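Local coordinates for C3-degrading proteinase (CppA protein) (Streptococcus pneumoniae, PDB 3E0R) that probably degrades complement component C3 as a proteinase, and is built of two regions related to the glyoxalase clan, at residues 62-68 with 191-195; 80-86 with 147-152. All blocks are in the same frame, centred on the assembly; numbering follows the deposited sequence.

Interaction 1 of 2, residues 62-68 with 191-195; sequences SMRTRKV and TVTWD
Arg-66 grips the 191-195 loop with its backbone on both sides: its N donates to Val-192 O at 3.0 Å, and its O accepts from Trp-194 N at 3.0 Å. Together they make a single beta bridge between Arg-66 and Thr-193. Thr-193 CA also leans on Arg-66 O, a CA-H...O contact of 3.0 Å. Further along, a water bridges the loops, accepting from Val-68 N and donating to Trp-194 O.

The Arg-66 side chain, extended from CG to NE, runs alongside Val-192 and Thr-193. Thr-193 CG2 sits over one face of the guanidinium, 3.7 Å from Arg-66 NH2, while the charge goes to Asp-185 in a salt bridge.

The indole of Trp-194 lies against Thr-65 and the Arg-66 backbone. Thr-65 presses its methyl onto one face, CG2 standing 3.4 Å from the centroid of the five-membered ring and 12° off the normal, and Arg-66 N lies over the same face. That methyl is anti to the backbone N (chi1 -43° for OG1), which turns OG1 away from the ring to bond Pro-61 O. Ser-62 CA meets the indole at its edge, 3.7 Å from Trp-194 CZ2, and Trp-194 NE1 is held by Ala-60 O. Past the bridge, away from the indole, Val-68 CG2 packs on Thr-193 CB at 3.7 Å.

With the indole N-H bonded and a methyl on its face, the ring's rotation is probably well fixed. The contact thus ties a loop of the N-terminal family region to one of the C-terminal region by short backbone pairing and one buried aromatic.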
loop_
_atom_site.group_PDB
_atom_site.type_symbol
_atom_site.label_atom_id
_atom_site.label_comp_id
_atom_site.label_asym_id
_atom_site.label_seq_id
_atom_site.Cartn_x
_atom_site.Cartn_y
_atom_site.Cartn_z
ATOM N N SER A 62 1.676 20.780 1.619
ATOM C CA SER A 62 1.930 21.092 3.030
ATOM C C SER A 62 1.003 22.203 3.558
ATOM O O SER A 62 0.725 22.245 4.746
ATOM C CB SER A 62 3.414 21.415 3.299
ATOM O OG SER A 62 3.907 22.449 2.457
HETATM N N MSE A 63 0.499 23.064 2.673
HETATM C CA MSE A 63 -0.507 24.091 3.021
HETATM C C MSE A 63 -1.661 23.531 3.858
HETATM O O MSE A 63 -2.148 24.184 4.791
HETATM C CB MSE A 63 -1.083 24.713 1.726
HETATM C CG MSE A 63 -2.501 25.364 1.833
HETATM SE SE MSE A 63 -3.692 25.086 0.251
HETATM C CE MSE A 63 -5.246 26.160 0.782
ATOM N N ARG A 64 -2.100 22.338 3.469
ATOM C CA ARG A 64 -3.347 21.720 3.917
ATOM C C ARG A 64 -3.078 20.480 4.804
ATOM O O ARG A 64 -3.996 19.873 5.359
ATOM C CB ARG A 64 -4.118 21.259 2.662
ATOM C CG ARG A 64 -5.614 21.583 2.621
ATOM C CD ARG A 64 -6.404 20.450 1.928
ATOM N NE ARG A 64 -5.986 20.222 0.531
ATOM C CZ ARG A 64 -5.806 19.019 -0.041
ATOM N NH1 ARG A 64 -5.961 17.901 0.646
ATOM N NH2 ARG A 64 -5.452 18.931 -1.324
ATOM N N THR A 65 -1.825 20.084 4.906
ATOM C CA THR A 65 -1.525 18.733 5.308
ATOM C C THR A 65 -0.368 18.728 6.302
ATOM O O THR A 65 0.473 19.637 6.296
ATOM C CB THR A 65 -1.239 17.890 4.026
ATOM O OG1 THR A 65 -2.207 18.231 3.027
ATOM C CG2 THR A 65 -1.302 16.400 4.303
ATOM N N ARG A 66 -0.353 17.732 7.183
ATOM C CA ARG A 66 0.747 17.577 8.107
ATOM C C ARG A 66 1.149 16.137 8.322
ATOM O O ARG A 66 0.493 15.215 7.869
ATOM C CB ARG A 66 0.436 18.242 9.458
ATOM C CG ARG A 66 -0.658 17.565 10.226
ATOM C CD ARG A 66 -0.689 17.961 11.680
ATOM N NE ARG A 66 -1.871 17.363 12.289
ATOM C CZ ARG A 66 -1.922 16.159 12.844
ATOM N NH1 ARG A 66 -3.073 15.718 13.335
ATOM N NH2 ARG A 66 -0.846 15.383 12.914
ATOM N N LYS A 67 2.264 15.980 9.020
ATOM C CA LYS A 67 2.879 14.717 9.294
ATOM C C LYS A 67 2.075 14.024 10.409
ATOM O O LYS A 67 1.636 14.673 11.360
ATOM C CB LYS A 67 4.326 14.981 9.735
ATOM C CG LYS A 67 5.373 13.985 9.205
ATOM C CD LYS A 67 5.842 14.252 7.718
ATOM C CE LYS A 67 7.360 13.817 7.444
ATOM N NZ LYS A 67 7.642 12.987 6.164
ATOM N N VAL A 68 1.891 12.711 10.299
ATOM C CA VAL A 68 1.337 11.921 11.425
ATOM C C VAL A 68 2.239 12.032 12.674
ATOM O O VAL A 68 3.461 12.091 12.582
ATOM C CB VAL A 68 1.085 10.402 11.068
ATOM C CG1 VAL A 68 0.474 9.629 12.291
ATOM C CG2 VAL A 68 0.209 10.258 9.804
ATOM N N THR A 191 -7.826 14.083 5.000
ATOM C CA THR A 191 -7.234 15.310 4.518
ATOM C C THR A 191 -6.201 15.875 5.511
ATOM O O THR A 191 -5.445 16.779 5.158
ATOM C CB THR A 191 -8.322 16.368 4.366
ATOM O OG1 THR A 191 -8.995 16.485 5.622
ATOM C CG2 THR A 191 -9.326 15.969 3.309
ATOM N N VAL A 192 -6.177 15.370 6.743
ATOM C CA VAL A 192 -5.414 16.038 7.801
ATOM C C VAL A 192 -3.897 15.725 7.724
ATOM O O VAL A 192 -3.056 16.639 7.986
ATOM C CB VAL A 192 -6.031 15.799 9.244
ATOM C CG1 VAL A 192 -5.112 16.359 10.363
ATOM C CG2 VAL A 192 -7.478 16.412 9.350
ATOM N N THR A 193 -3.570 14.483 7.351
ATOM C CA THR A 193 -2.215 13.927 7.471
ATOM C C THR A 193 -1.802 13.260 6.180
ATOM O O THR A 193 -2.676 12.913 5.385
ATOM C CB THR A 193 -2.138 12.853 8.607
ATOM O OG1 THR A 193 -3.124 11.835 8.345
ATOM C CG2 THR A 193 -2.355 13.498 10.048
ATOM N N TRP A 194 -0.494 13.070 5.974
ATOM C CA TRP A 194 0.048 12.160 4.897
ATOM C C TRP A 194 0.026 10.721 5.343
ATOM O O TRP A 194 0.838 10.310 6.176
ATOM C CB TRP A 194 1.482 12.567 4.486
ATOM C CG TRP A 194 1.529 13.924 3.766
ATOM C CD1 TRP A 194 1.050 14.205 2.506
ATOM C CD2 TRP A 194 2.040 15.178 4.285
ATOM N NE1 TRP A 194 1.231 15.538 2.216
ATOM C CE2 TRP A 194 1.864 16.150 3.272
ATOM C CE3 TRP A 194 2.671 15.555 5.481
ATOM C CZ2 TRP A 194 2.264 17.463 3.429
ATOM C CZ3 TRP A 194 3.075 16.866 5.639
ATOM C CH2 TRP A 194 2.865 17.811 4.613
ATOM N N ASP A 195 -0.927 9.934 4.862
ATOM C CA ASP A 195 -1.088 8.547 5.369
ATOM C C ASP A 195 -1.850 7.777 4.326
ATOM O O ASP A 195 -2.171 8.342 3.315
ATOM C CB ASP A 195 -1.900 8.542 6.680
ATOM C CG ASP A 195 -1.656 7.280 7.551
ATOM O OD1 ASP A 195 -1.111 6.230 7.108
ATOM O OD2 ASP A 195 -2.001 7.392 8.720
HETATM O O HOH W 1 2.759 11.565 7.934
#

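Interaction 2 of 2, residues 80-86 with 147-152; sequences KVENPLE and SLSKFE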
loop_
_atom_site.group_PDB
_atom_site.type_symbol
_atom_site.label_atom_id
_atom_site.label_comp_id
_atom_site.label_asym_id
_atom_site.label_seq_id
_atom_site.Cartn_x
_atom_site.Cartn_y
_atom_site.Cartn_z
ATOM N N LYS A 80 5.544 -8.178 -2.103
ATOM C CA LYS A 80 6.022 -9.526 -2.336
ATOM C C LYS A 80 6.425 -9.619 -3.767
ATOM O O LYS A 80 5.565 -9.551 -4.634
ATOM C CB LYS A 80 4.914 -10.531 -2.092
ATOM C CG LYS A 80 5.288 -12.017 -2.429
ATOM C CD LYS A 80 4.024 -12.904 -2.307
ATOM C CE LYS A 80 4.371 -14.369 -2.243
ATOM N NZ LYS A 80 5.684 -14.561 -2.878
ATOM N N VAL A 81 7.724 -9.758 -4.010
ATOM C CA VAL A 81 8.299 -9.839 -5.338
ATOM C C VAL A 81 8.373 -11.304 -5.800
ATOM O O VAL A 81 8.739 -12.196 -5.033
ATOM C CB VAL A 81 9.686 -9.161 -5.337
ATOM C CG1 VAL A 81 10.459 -9.384 -6.649
ATOM C CG2 VAL A 81 9.532 -7.712 -5.051
ATOM N N GLU A 82 8.005 -11.542 -7.056
ATOM C CA GLU A 82 8.112 -12.888 -7.684
ATOM C C GLU A 82 9.565 -13.436 -7.873
ATOM O O GLU A 82 9.862 -14.516 -7.386
ATOM C CB GLU A 82 7.419 -12.896 -9.065
ATOM C CG GLU A 82 7.404 -14.241 -9.766
ATOM C CD GLU A 82 6.544 -15.244 -9.009
ATOM O OE1 GLU A 82 5.717 -14.786 -8.180
ATOM O OE2 GLU A 82 6.679 -16.474 -9.258
ATOM N N ASN A 83 10.409 -12.743 -8.646
ATOM C CA ASN A 83 11.796 -13.162 -8.841
ATOM C C ASN A 83 12.661 -12.583 -7.699
ATOM O O ASN A 83 12.722 -11.357 -7.509
ATOM C CB ASN A 83 12.336 -12.754 -10.225
ATOM C CG ASN A 83 13.753 -13.351 -10.537
ATOM O OD1 ASN A 83 14.499 -13.843 -9.648
ATOM N ND2 ASN A 83 14.114 -13.311 -11.826
ATOM N N PRO A 84 13.301 -13.466 -6.911
ATOM C CA PRO A 84 14.085 -12.916 -5.793
ATOM C C PRO A 84 15.353 -12.162 -6.247
ATOM O O PRO A 84 15.797 -11.223 -5.581
ATOM C CB PRO A 84 14.448 -14.157 -4.941
ATOM C CG PRO A 84 13.660 -15.295 -5.527
ATOM C CD PRO A 84 13.339 -14.937 -6.948
ATOM N N LEU A 85 15.915 -12.555 -7.380
ATOM C CA LEU A 85 17.077 -11.845 -7.905
ATOM C C LEU A 85 16.755 -10.408 -8.295
ATOM O O LEU A 85 17.655 -9.613 -8.504
ATOM C CB LEU A 85 17.690 -12.599 -9.090
ATOM C CG LEU A 85 18.108 -14.036 -8.787
ATOM C CD1 LEU A 85 18.749 -14.605 -10.037
ATOM C CD2 LEU A 85 19.025 -14.098 -7.546
ATOM N N GLU A 86 15.479 -10.056 -8.375
ATOM C CA GLU A 86 15.136 -8.662 -8.596
ATOM C C GLU A 86 15.338 -7.851 -7.328
ATOM O O GLU A 86 15.701 -6.685 -7.454
ATOM C CB GLU A 86 13.735 -8.485 -9.177
ATOM C CG GLU A 86 13.593 -9.127 -10.520
ATOM C CD GLU A 86 12.164 -9.157 -11.008
ATOM O OE1 GLU A 86 11.264 -8.545 -10.372
ATOM O OE2 GLU A 86 11.942 -9.809 -12.059
ATOM N N SER A 147 13.790 -2.807 -12.820
ATOM C CA SER A 147 12.348 -2.878 -12.801
ATOM C C SER A 147 11.858 -4.206 -12.252
ATOM O O SER A 147 12.344 -5.251 -12.665
ATOM C CB SER A 147 11.778 -2.576 -14.178
ATOM O OG SER A 147 11.750 -1.163 -14.361
ATOM N N LEU A 148 10.938 -4.134 -11.275
ATOM C CA LEU A 148 10.257 -5.316 -10.732
ATOM C C LEU A 148 9.309 -5.784 -11.806
ATOM O O LEU A 148 8.440 -5.029 -12.224
ATOM C CB LEU A 148 9.473 -5.018 -9.441
ATOM C CG LEU A 148 10.281 -4.731 -8.167
ATOM C CD1 LEU A 148 9.371 -4.406 -6.997
ATOM C CD2 LEU A 148 11.276 -5.871 -7.787
ATOM N N SER A 149 9.488 -7.025 -12.253
ATOM C CA SER A 149 8.622 -7.595 -13.288
ATOM C C SER A 149 7.203 -7.899 -12.797
ATOM O O SER A 149 6.248 -7.493 -13.446
ATOM C CB SER A 149 9.247 -8.827 -13.938
ATOM O OG SER A 149 9.103 -9.951 -13.094
ATOM N N LYS A 150 7.105 -8.608 -11.660
ATOM C CA LYS A 150 5.850 -8.916 -10.948
ATOM C C LYS A 150 5.993 -8.797 -9.403
ATOM O O LYS A 150 6.901 -9.338 -8.779
ATOM C CB LYS A 150 5.292 -10.275 -11.368
ATOM C CG LYS A 150 4.444 -11.060 -10.338
ATOM C CD LYS A 150 3.065 -10.494 -10.063
ATOM C CE LYS A 150 2.086 -11.507 -9.473
ATOM N NZ LYS A 150 2.361 -11.899 -8.074
ATOM N N PHE A 151 5.058 -8.067 -8.813
ATOM C CA PHE A 151 4.897 -7.991 -7.359
ATOM C C PHE A 151 3.404 -7.866 -6.979
ATOM O O PHE A 151 2.545 -7.538 -7.805
ATOM C CB PHE A 151 5.769 -6.858 -6.726
ATOM C CG PHE A 151 5.306 -5.456 -7.039
ATOM C CD1 PHE A 151 4.297 -4.850 -6.298
ATOM C CD2 PHE A 151 5.870 -4.727 -8.067
ATOM C CE1 PHE A 151 3.841 -3.591 -6.589
ATOM C CE2 PHE A 151 5.417 -3.443 -8.379
ATOM C CZ PHE A 151 4.405 -2.888 -7.647
ATOM N N GLU A 152 3.136 -8.106 -5.686
ATOM C CA GLU A 152 1.801 -8.145 -5.103
ATOM C C GLU A 152 1.919 -7.300 -3.852
ATOM O O GLU A 152 2.843 -7.480 -3.073
ATOM C CB GLU A 152 1.429 -9.600 -4.748
ATOM C CG GLU A 152 0.026 -10.013 -5.006
ATOM C CD GLU A 152 -0.122 -11.168 -6.083
ATOM O OE1 GLU A 152 0.053 -12.368 -5.691
ATOM O OE2 GLU A 152 -0.450 -10.885 -7.296
HETATM O O HOH W 2 4.549 -11.345 -6.174
#
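Glu-86 reaches from the first turn of helix 84-91 to Ser-149 with its chain extended beyond CG (chi2 171°), and its two oxygens are gripped separately. OE2 takes the Ser-149 hydroxyl on its syn lone pair, OG to OE2 3.0 Å; OE1 is met by Ser-149 N at 3.0 Å, from above the carboxylate plane. Leu-148, the residue before, crosses Val-81 at about a right angle, with Leu-148 CD2 lying 3.7 Å from Val-81 CG2 and also against Glu-86 CB.

Glu-82 CB rests on Lys-150 CG at 3.7 Å. Lys-150, bent at chi2 (72°), sends NZ to Glu-152 OE2 in a salt bridge whose hydrogen bond is weak, and to a water that donates to Lys-80 O.

The backbones bind strand 74-81 to strand 151-159 as antiparallel neighbours: Lys-80 and Glu-152 form a hydrogen-bonded pair, Val-81 and Phe-151 a non-hydrogen-bonded one. Just past the strand end, Glu-82 N gives Lys-150 O an almost straight bond of 3.0 Å.

Asn-83 caps the helix through OD1, which accepts from Leu-85 N. Two bonds, one to each oxygen, should fix the rotation of the buried Glu-86 carboxylate and probably favour its charged form, pinning the helix start to the chain entering the neighbouring strand.

Interactions 1 and 2 lie on opposite sides of the chain's centre, their own centres 31 Å apart and their nearest atoms about 17 Å apart, so they do not touch. In chain order the segments run 62-68, 80-86, 147-152, 191-195, which places interaction 2 within the span that interaction 1 brackets. Strand 74-81 follows the 62-68 loop and ends in interaction 2; strand 196-203 follows directly on 191-195 and lies in the eight-stranded sheet beside strand 9-18. Interaction 2 belongs to the seven-stranded sheet. Each links the N-terminal family region to the C-terminal one, so the two are joined at two well-separated places.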